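Local coordinates for protein N-acetylglucosamine-specific lectin (Saxidomus purpuratus, PDB 6A7T) that probably binds carbohydrate, N-acetylglucosamine in particular, as a C-type lectin whose sugar recognition does not depend on calcium, at residues 36-42 with 150-156. Numbering follows the deposited sequence.
With CA (calcium ion), chain C.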
# COMPACT_ATOMS: atom_id res chain seq x y z
N GLY A 36 0.23 1.33 -0.50
CA GLY A 36 1.32 1.65 -1.39
C GLY A 36 1.16 2.99 -2.07
O GLY A 36 1.98 3.37 -2.90
N SER A 37 0.10 3.72 -1.73
CA SER A 37 -0.15 5.04 -2.33
C SER A 37 -0.28 6.10 -1.25
O SER A 37 -0.64 5.79 -0.13
CB SER A 37 -1.42 5.04 -3.13
OG SER A 37 -1.28 4.25 -4.28
N CYS A 38 -0.02 7.35 -1.64
CA CYS A 38 -0.33 8.54 -0.84
C CYS A 38 -1.58 9.23 -1.42
O CYS A 38 -1.74 9.33 -2.61
CB CYS A 38 0.84 9.49 -0.79
SG CYS A 38 2.31 8.79 0.01
N TYR A 39 -2.44 9.70 -0.52
CA TYR A 39 -3.70 10.33 -0.87
C TYR A 39 -3.80 11.73 -0.26
O TYR A 39 -3.49 11.94 0.92
CB TYR A 39 -4.85 9.51 -0.32
CG TYR A 39 -4.92 8.09 -0.84
CD1 TYR A 39 -4.09 7.10 -0.33
CD2 TYR A 39 -5.80 7.74 -1.85
CE1 TYR A 39 -4.11 5.80 -0.83
CE2 TYR A 39 -5.90 6.43 -2.28
CZ TYR A 39 -5.02 5.47 -1.82
OH TYR A 39 -5.16 4.20 -2.31
N LEU A 40 -4.43 12.62 -1.05
CA LEU A 40 -4.78 13.96 -0.60
C LEU A 40 -6.29 14.12 -0.72
O LEU A 40 -6.83 14.03 -1.82
CB LEU A 40 -4.08 14.99 -1.50
CG LEU A 40 -4.37 16.46 -1.15
CD1 LEU A 40 -3.86 16.81 0.22
CD2 LEU A 40 -3.77 17.39 -2.17
N PHE A 41 -6.95 14.37 0.42
CA PHE A 41 -8.36 14.69 0.49
C PHE A 41 -8.46 16.21 0.47
O PHE A 41 -8.35 16.86 1.53
CB PHE A 41 -8.97 14.00 1.71
CG PHE A 41 -8.91 12.50 1.64
CD1 PHE A 41 -7.75 11.83 2.02
CD2 PHE A 41 -10.01 11.74 1.25
CE1 PHE A 41 -7.69 10.44 1.99
CE2 PHE A 41 -9.93 10.36 1.20
CZ PHE A 41 -8.78 9.70 1.58
N ASP A 42 -8.47 16.76 -0.74
CA ASP A 42 -8.33 18.20 -0.90
C ASP A 42 -9.69 18.88 -0.79
O ASP A 42 -10.63 18.50 -1.48
CB ASP A 42 -7.63 18.56 -2.20
CG ASP A 42 -7.12 20.00 -2.15
OD1 ASP A 42 -6.06 20.26 -1.52
OD2 ASP A 42 -7.82 20.87 -2.66
N SER A 150 -12.01 17.00 -3.74
CA SER A 150 -11.55 15.88 -4.60
C SER A 150 -10.50 15.08 -3.85
O SER A 150 -10.02 15.53 -2.80
CB SER A 150 -11.03 16.38 -5.92
OG SER A 150 -9.89 17.23 -5.79
N ILE A 151 -10.21 13.91 -4.39
CA ILE A 151 -9.22 12.98 -3.78
C ILE A 151 -8.15 12.65 -4.81
O ILE A 151 -8.46 12.13 -5.88
CB ILE A 151 -9.89 11.70 -3.24
CG1 ILE A 151 -11.03 12.04 -2.28
CG2 ILE A 151 -8.86 10.82 -2.57
CD1 ILE A 151 -12.02 10.93 -2.02
N CYS A 152 -6.90 12.99 -4.49
CA CYS A 152 -5.76 12.70 -5.38
C CYS A 152 -5.01 11.47 -4.84
O CYS A 152 -5.02 11.25 -3.63
CB CYS A 152 -4.72 13.80 -5.47
SG CYS A 152 -5.38 15.42 -5.95
N GLU A 153 -4.50 10.64 -5.75
CA GLU A 153 -3.73 9.44 -5.40
C GLU A 153 -2.38 9.52 -6.13
O GLU A 153 -2.36 9.80 -7.30
CB GLU A 153 -4.53 8.20 -5.77
CG GLU A 153 -3.83 6.88 -5.44
CD GLU A 153 -4.54 5.61 -5.88
OE1 GLU A 153 -5.51 5.66 -6.72
OE2 GLU A 153 -4.10 4.55 -5.43
N THR A 154 -1.28 9.22 -5.44
CA THR A 154 0.02 9.08 -6.11
C THR A 154 0.65 7.75 -5.67
O THR A 154 0.46 7.30 -4.52
CB THR A 154 0.97 10.24 -5.80
OG1 THR A 154 2.16 10.08 -6.56
CG2 THR A 154 1.28 10.37 -4.32
N ASP A 155 1.43 7.15 -6.57
CA ASP A 155 2.19 5.94 -6.19
C ASP A 155 3.69 6.26 -6.16
O ASP A 155 4.55 5.35 -6.02
CB ASP A 155 1.92 4.78 -7.13
CG ASP A 155 2.53 4.97 -8.50
OD1 ASP A 155 3.10 6.07 -8.78
OD2 ASP A 155 2.43 4.02 -9.30
N CYS A 156 4.02 7.54 -6.27
CA CYS A 156 5.40 8.04 -6.11
C CYS A 156 6.33 7.44 -7.18
O CYS A 156 7.54 7.38 -6.97
CB CYS A 156 5.94 7.72 -4.72
SG CYS A 156 5.02 8.46 -3.35
CA CA C . -6.04 3.19 -6.45
O HOH W 1 -4.52 1.41 -5.64
O HOH W 2 -4.36 3.19 -8.28
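C38, L40 and D42 pair with T154, C152 and S150 through six backbone hydrogen bonds, two per pair, with the strand directions 162° apart: a regular antiparallel ladder. The intervening non-hydrogen-bonded pairs, Y39 with E153 and F41 with I151, add CA-H...O contacts, the closest from Y39 CA to C152 O at 3.2 Å.

The polar and metal contacts centre on E153. Its chain runs extended, with CG anti to the backbone N, beside the Y39 side chain, pointing the same way, and the carboxylate plane lies 18° from that of the ring. E153 OE1 and OE2 both bind the calcium ion, at 2.5 and 2.6 Å. S37 OG donates to E153 OE2 over 3.1 Å, on the anti side and 19° out of the carboxylate plane, a second-shell bond that, with the two-oxygen metal grip, would restrain rotation of the E153 carboxylate. The Y39 hydroxyl is instead hydrogen-bonded to E70, another calcium ligand; T64, E66 and two waters complete the site.

Apolar packing on this same face joins I151 to F41: I151 CG2 sits over one face of the F41 ring, offset toward the rim and 4.2 Å from the centroid, a CH-pi contact, while I151 CG1 reaches F41 CD2 at 3.7 Å. Helix 68-78 covers this pair. On the other face, T154 CG2 meets C38 CB at 3.7 Å; disulfides tie C38 to C27 and C152 to C55.

An early strand thus pairs antiparallel with the last strand of the chain, as in the C-type lectin fold, where strands from near the two chain ends lie side by side, here carrying a calcium site on one face.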